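PDB 3BDI: AB hydrolase-1 domain-containing protein from Thermoplasma acidophilum DSM 1728, which is of uncharacterised function but is predicted to be a hydrolase of the alpha/beta hydrolase superfamily, in the ABHD14 family. Local coordinates for residues Ala31-Tyr36 against Arg91-Ala96; Tyr60-Pro65 against Ala87-Asp92. All blocks are in the same frame, centred on the assembly; numbering follows the deposited sequence. Where two conformers were deposited one is given.

Both interactions use one helix, 83-96, packed on neighbouring parallel strands of the same mixed sheet; their centres lie about 3 Å apart. Along the chain the order is strand 28-33, strand 57-62, then the helix: interaction 2 uses its middle part, 87-92, and interaction 1 its final turns, 91-96, with Arg-91 and Asp-92 common to both. The strands are joined directly, for example by the probable hydrogen bond Leu-32 N to Tyr-60 O of 2.9 Å. Since the helix leads on to strand 102-107, on the other side of 28-33, the two contacts seat the helix of a beta-alpha-beta crossover that passes over strand 28-33, within the alpha/beta hydrolase fold.

Interaction 1. Residues Ala31-Tyr36 against Arg91-Ala96; sequences ALFHGY and RDYLKA
Ala-31 and Phe-33, alternate residues of strand 28-33 and thus on one side of it, meet Tyr-93 and Leu-94 near the end of helix 83-96. The short axes approach to 11.0 Å at 142°, so the helix runs roughly against the strand direction. This is the packing of a crossover helix on a central parallel strand of the alpha/beta hydrolase sheet: the helix follows strand 57-62 and leads to strand 102-107, and 28-33 lies between those two. At the Phe-33 end, the strand side chain also touches residues that fit a nucleophile elbow, which places the contact close to the probable active-site turn.

All the contacts across are apolar. The Ala-31 methyl, CB, points toward the helix and touches methyl CD2 of Leu-94 at 4.0 Å; the same CB lies at the edge of the Tyr-93 ring, 4.5 Å from CE2. With CG anti to the backbone N (chi1 173°), the Tyr-93 ring is carried toward the sheet. There its CD2 lies near the plane of the Phe-33 ring, at the edge, 4.2 Å from CE1, and the two side chains run opposite ways.

Polar bonds lie around this patch and not across it. The Tyr-93 hydroxyl reaches past the patch to hydrogen-bond Gln-18 OE1, while the ring also touches Tyr-60 and Pro-62 of the adjacent strand.

All four touching residues are buried, yet the segments bury just 122 Å² together. Loose van der Waals contact thus supplies the fit here, and the one buried polar group in it, the Tyr-93 hydroxyl, is satisfied by Gln-18.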
loop_
_atom_site.group_PDB
_atom_site.type_symbol
_atom_site.label_atom_id
_atom_site.label_comp_id
_atom_site.label_asym_id
_atom_site.label_seq_id
_atom_site.Cartn_x
_atom_site.Cartn_y
_atom_site.Cartn_z
ATOM N N ALA A 31 -5.889 -0.452 -3.058
ATOM C CA ALA A 31 -5.174 -1.738 -2.917
ATOM C C ALA A 31 -4.078 -1.556 -1.868
ATOM O O ALA A 31 -3.401 -0.534 -1.832
ATOM C CB ALA A 31 -4.573 -2.170 -4.276
ATOM N N LEU A 32 -3.940 -2.562 -1.005
ATOM C CA LEU A 32 -3.107 -2.565 0.181
ATOM C C LEU A 32 -2.001 -3.582 0.053
ATOM O O LEU A 32 -2.278 -4.741 -0.237
ATOM C CB LEU A 32 -3.917 -2.916 1.427
ATOM C CG LEU A 32 -5.307 -2.321 1.585
ATOM C CD1 LEU A 32 -5.988 -2.796 2.872
ATOM C CD2 LEU A 32 -5.341 -0.831 1.517
ATOM N N PHE A 33 -0.768 -3.157 0.315
ATOM C CA PHE A 33 0.451 -4.002 0.130
ATOM C C PHE A 33 1.232 -4.044 1.431
ATOM O O PHE A 33 1.654 -3.040 1.963
ATOM C CB PHE A 33 1.273 -3.499 -1.070
ATOM C CG PHE A 33 0.475 -3.460 -2.327
ATOM C CD1 PHE A 33 0.292 -4.590 -3.084
ATOM C CD2 PHE A 33 -0.182 -2.296 -2.707
ATOM C CE1 PHE A 33 -0.513 -4.568 -4.210
ATOM C CE2 PHE A 33 -0.971 -2.287 -3.820
ATOM C CZ PHE A 33 -1.134 -3.401 -4.573
ATOM N N HIS A 34 1.391 -5.265 1.952
ATOM C CA HIS A 34 1.944 -5.510 3.266
ATOM C C HIS A 34 3.484 -5.379 3.341
ATOM O O HIS A 34 4.211 -5.395 2.349
ATOM C CB HIS A 34 1.459 -6.879 3.746
ATOM C CG HIS A 34 1.966 -8.000 2.924
ATOM N ND1 HIS A 34 3.272 -8.449 3.010
ATOM C CD2 HIS A 34 1.353 -8.741 1.978
ATOM C CE1 HIS A 34 3.427 -9.413 2.113
ATOM N NE2 HIS A 34 2.284 -9.606 1.469
ATOM N N GLY A 35 3.951 -5.340 4.583
ATOM C CA GLY A 35 5.366 -5.385 4.921
ATOM C C GLY A 35 5.923 -6.783 4.967
ATOM O O GLY A 35 5.181 -7.771 4.905
ATOM N N TYR A 36 7.230 -6.862 5.074
ATOM C CA TYR A 36 7.968 -8.114 5.065
ATOM C C TYR A 36 7.412 -9.118 6.109
ATOM O O TYR A 36 7.378 -10.334 5.856
ATOM C CB TYR A 36 9.457 -7.861 5.342
ATOM C CG TYR A 36 10.326 -9.076 5.296
ATOM C CD1 TYR A 36 10.856 -9.508 4.107
ATOM C CD2 TYR A 36 10.587 -9.787 6.443
ATOM C CE1 TYR A 36 11.665 -10.667 4.069
ATOM C CE2 TYR A 36 11.398 -10.905 6.427
ATOM C CZ TYR A 36 11.918 -11.319 5.246
ATOM O OH TYR A 36 12.731 -12.463 5.294
ATOM N N ARG A 91 0.952 -3.212 -11.029
ATOM C CA ARG A 91 0.251 -2.933 -12.295
ATOM C C ARG A 91 -0.546 -4.148 -12.773
ATOM O O ARG A 91 -1.729 -4.047 -13.097
ATOM C CB ARG A 91 1.250 -2.530 -13.355
ATOM C CG ARG A 91 0.597 -2.137 -14.662
ATOM C CD ARG A 91 1.634 -1.862 -15.689
ATOM N NE ARG A 91 2.028 -3.054 -16.437
ATOM C CZ ARG A 91 3.083 -3.823 -16.191
ATOM N NH1 ARG A 91 3.890 -3.609 -15.165
ATOM N NH2 ARG A 91 3.329 -4.842 -16.990
ATOM N N ASP A 92 0.125 -5.297 -12.813
ATOM C CA ASP A 92 -0.492 -6.533 -13.329
ATOM C C ASP A 92 -1.613 -7.046 -12.446
ATOM O O ASP A 92 -2.579 -7.627 -12.913
ATOM C CB ASP A 92 0.586 -7.606 -13.523
ATOM C CG ASP A 92 1.554 -7.294 -14.678
ATOM O OD1 ASP A 92 1.330 -6.289 -15.393
ATOM O OD2 ASP A 92 2.589 -7.981 -14.811
ATOM N N TYR A 93 -1.442 -6.866 -11.131
ATOM C CA TYR A 93 -2.425 -7.261 -10.122
ATOM C C TYR A 93 -3.699 -6.424 -10.239
ATOM O O TYR A 93 -4.789 -6.972 -10.219
ATOM C CB TYR A 93 -1.799 -7.100 -8.727
ATOM C CG TYR A 93 -2.774 -7.314 -7.599
ATOM C CD1 TYR A 93 -3.268 -8.559 -7.292
ATOM C CD2 TYR A 93 -3.251 -6.208 -6.880
ATOM C CE1 TYR A 93 -4.148 -8.709 -6.267
ATOM C CE2 TYR A 93 -4.119 -6.349 -5.845
ATOM C CZ TYR A 93 -4.615 -7.610 -5.547
ATOM O OH TYR A 93 -5.515 -7.783 -4.523
ATOM N N LEU A 94 -3.546 -5.111 -10.410
ATOM C CA LEU A 94 -4.710 -4.289 -10.641
ATOM C C LEU A 94 -5.417 -4.697 -11.941
ATOM O O LEU A 94 -6.632 -4.872 -11.951
ATOM C CB LEU A 94 -4.315 -2.822 -10.642
ATOM C CG LEU A 94 -3.857 -2.204 -9.312
ATOM C CD1 LEU A 94 -3.413 -0.763 -9.539
ATOM C CD2 LEU A 94 -4.980 -2.272 -8.260
ATOM N N LYS A 95 -4.647 -4.930 -13.005
ATOM C CA LYS A 95 -5.213 -5.345 -14.300
ATOM C C LYS A 95 -5.950 -6.660 -14.168
ATOM O O LYS A 95 -7.038 -6.835 -14.712
ATOM C CB LYS A 95 -4.112 -5.465 -15.354
ATOM C CG LYS A 95 -4.592 -5.889 -16.750
ATOM C CD LYS A 95 -3.464 -5.861 -17.776
ATOM N N ALA A 96 -5.389 -7.611 -13.416
ATOM C CA ALA A 96 -6.051 -8.898 -13.243
ATOM C C ALA A 96 -7.410 -8.794 -12.576
ATOM O O ALA A 96 -8.284 -9.610 -12.800
ATOM C CB ALA A 96 -5.142 -9.873 -12.457
#

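Interaction 2. Residues Tyr60-Pro65 against Ala87-Asp92; sequences YAPDYP and AEFIRD
The strand-to-helix half of a beta-alpha-beta crossover is packed here around one ring: Pro-62 at the end of strand 57-62, with Tyr-64 and Pro-65 in the loop after it, meets Phe-89 of helix 83-96. Pro-65 comes over a face of the Phe-89 ring in a CH-pi contact, CD standing 3.8 Å from the ring centroid and 17° off its normal. That same CD also lies over the centre of the Tyr-64 ring, so the proline fits against two aromatic faces. Tyr-64 meets Phe-89 obliquely, planes at 68°, with CE1 of Tyr-64 closest to CD2 of Phe-89 at 3.5 Å. At the ring's edge, Pro-62 CG is 4.1 Å from Phe-89 CE2.

Phe-89 is extended into this setting by a chi1 of 180°, which places CG opposite the backbone N. Tyr-76 adds an edge-to-face ring contact with Phe-89, and its carbonyl oxygen hydrogen-bonds the Tyr-64 hydroxyl; Val-16 of strand 14-21 also touches Phe-89. Were Phe-89 an alanine, Pro-65 CD and the Tyr-64 ring would probably lose the aromatic surface they rest against.

No hydrogen bond links the segments, and Phe-89 takes part in every contact between them. The helix is therefore joined to the strand end and the loop after it by dispersion and CH-pi attraction around a buried ring.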
loop_
_atom_site.group_PDB
_atom_site.type_symbol
_atom_site.label_atom_id
_atom_site.label_comp_id
_atom_site.label_asym_id
_atom_site.label_seq_id
_atom_site.Cartn_x
_atom_site.Cartn_y
_atom_site.Cartn_z
ATOM N N TYR A 60 -8.788 -4.023 -2.089
ATOM C CA TYR A 60 -8.078 -5.238 -2.534
ATOM C C TYR A 60 -6.799 -5.377 -1.722
ATOM O O TYR A 60 -6.117 -4.385 -1.503
ATOM C CB TYR A 60 -7.672 -5.101 -4.000
ATOM C CG TYR A 60 -8.827 -4.876 -4.946
ATOM C CD1 TYR A 60 -9.311 -3.608 -5.200
ATOM C CD2 TYR A 60 -9.453 -5.943 -5.539
ATOM C CE1 TYR A 60 -10.382 -3.412 -6.071
ATOM C CE2 TYR A 60 -10.526 -5.738 -6.430
ATOM C CZ TYR A 60 -10.975 -4.475 -6.656
ATOM O OH TYR A 60 -12.060 -4.258 -7.522
ATOM N N ALA A 61 -6.455 -6.588 -1.285
ATOM C CA ALA A 61 -5.198 -6.780 -0.547
ATOM C C ALA A 61 -4.620 -8.165 -0.856
ATOM O O ALA A 61 -5.192 -9.163 -0.411
ATOM C CB ALA A 61 -5.437 -6.661 0.957
ATOM N N PRO A 62 -3.540 -8.256 -1.627
ATOM C CA PRO A 62 -2.883 -9.552 -1.885
ATOM C C PRO A 62 -1.756 -9.861 -0.920
ATOM O O PRO A 62 -1.184 -8.962 -0.293
ATOM C CB PRO A 62 -2.298 -9.349 -3.268
ATOM C CG PRO A 62 -1.928 -7.903 -3.297
ATOM C CD PRO A 62 -2.901 -7.159 -2.375
ATOM N N ASP A 63 -1.415 -11.146 -0.838
ATOM C CA ASP A 63 -0.110 -11.567 -0.297
ATOM C C ASP A 63 0.880 -11.449 -1.450
ATOM O O ASP A 63 0.617 -11.953 -2.560
ATOM C CB ASP A 63 -0.135 -12.963 0.259
ATOM C CG ASP A 63 -0.955 -13.086 1.529
ATOM O OD1 ASP A 63 -1.384 -12.071 2.092
ATOM O OD2 ASP A 63 -1.169 -14.250 1.955
ATOM N N TYR A 64 1.972 -10.729 -1.231
ATOM C CA TYR A 64 2.989 -10.534 -2.263
ATOM C C TYR A 64 3.540 -11.916 -2.638
ATOM O O TYR A 64 3.751 -12.732 -1.768
ATOM C CB TYR A 64 4.110 -9.590 -1.787
ATOM C CG TYR A 64 4.935 -9.099 -2.985
ATOM C CD1 TYR A 64 4.463 -8.095 -3.809
ATOM C CD2 TYR A 64 6.047 -9.796 -3.377
ATOM C CE1 TYR A 64 5.093 -7.770 -4.949
ATOM C CE2 TYR A 64 6.703 -9.467 -4.550
ATOM C CZ TYR A 64 6.248 -8.431 -5.307
ATOM O OH TYR A 64 6.814 -8.087 -6.484
ATOM N N PRO A 65 3.808 -12.176 -3.933
ATOM C CA PRO A 65 4.454 -13.453 -4.288
ATOM C C PRO A 65 5.654 -13.799 -3.417
ATOM O O PRO A 65 6.520 -12.967 -3.228
ATOM C CB PRO A 65 4.826 -13.243 -5.771
ATOM C CG PRO A 65 3.721 -12.321 -6.273
ATOM C CD PRO A 65 3.479 -11.369 -5.144
ATOM N N ALA A 87 6.763 -3.151 -9.005
ATOM C CA ALA A 87 5.910 -2.249 -9.790
ATOM C C ALA A 87 5.129 -2.990 -10.867
ATOM O O ALA A 87 3.948 -2.725 -11.117
ATOM C CB ALA A 87 6.786 -1.100 -10.417
ATOM N N GLU A 88 5.818 -3.906 -11.555
ATOM C CA GLU A 88 5.155 -4.815 -12.510
ATOM C C GLU A 88 4.041 -5.576 -11.816
ATOM O O GLU A 88 2.913 -5.617 -12.299
ATOM C CB GLU A 88 6.141 -5.810 -13.130
ATOM C CG GLU A 88 7.188 -5.192 -14.028
ATOM C CD GLU A 88 6.593 -4.351 -15.088
ATOM O OE1 GLU A 88 5.716 -4.831 -15.858
ATOM O OE2 GLU A 88 7.038 -3.200 -15.166
ATOM N N PHE A 89 4.343 -6.137 -10.645
ATOM C CA PHE A 89 3.321 -6.868 -9.908
ATOM C C PHE A 89 2.103 -6.009 -9.649
ATOM O O PHE A 89 0.984 -6.424 -9.899
ATOM C CB PHE A 89 3.813 -7.417 -8.584
ATOM C CG PHE A 89 2.740 -8.145 -7.862
ATOM C CD1 PHE A 89 2.293 -9.359 -8.292
ATOM C CD2 PHE A 89 2.110 -7.559 -6.772
ATOM C CE1 PHE A 89 1.229 -9.976 -7.648
ATOM C CE2 PHE A 89 1.082 -8.183 -6.132
ATOM C CZ PHE A 89 0.658 -9.398 -6.583
ATOM N N ILE A 90 2.302 -4.798 -9.110
ATOM C CA ILE A 90 1.139 -3.992 -8.734
ATOM C C ILE A 90 0.278 -3.616 -9.950
ATOM O O ILE A 90 -0.957 -3.751 -9.930
ATOM C CB ILE A 90 1.539 -2.784 -7.866
ATOM C CG1 ILE A 90 2.062 -3.322 -6.535
ATOM C CG2 ILE A 90 0.340 -1.804 -7.698
ATOM C CD1 ILE A 90 2.522 -2.274 -5.513
ATOM N N ARG A 91 0.952 -3.212 -11.029
ATOM C CA ARG A 91 0.251 -2.933 -12.295
ATOM C C ARG A 91 -0.546 -4.148 -12.773
ATOM O O ARG A 91 -1.729 -4.047 -13.097
ATOM C CB ARG A 91 1.250 -2.530 -13.355
ATOM C CG ARG A 91 0.597 -2.137 -14.662
ATOM C CD ARG A 91 1.634 -1.862 -15.689
ATOM N NE ARG A 91 2.028 -3.054 -16.437
ATOM C CZ ARG A 91 3.083 -3.823 -16.191
ATOM N NH1 ARG A 91 3.890 -3.609 -15.165
ATOM N NH2 ARG A 91 3.329 -4.842 -16.990
ATOM N N ASP A 92 0.125 -5.297 -12.813
ATOM C CA ASP A 92 -0.492 -6.533 -13.329
ATOM C C ASP A 92 -1.613 -7.046 -12.446
ATOM O O ASP A 92 -2.579 -7.627 -12.913
ATOM C CB ASP A 92 0.586 -7.606 -13.523
ATOM C CG ASP A 92 1.554 -7.294 -14.678
ATOM O OD1 ASP A 92 1.330 -6.289 -15.393
ATOM O OD2 ASP A 92 2.589 -7.981 -14.811
#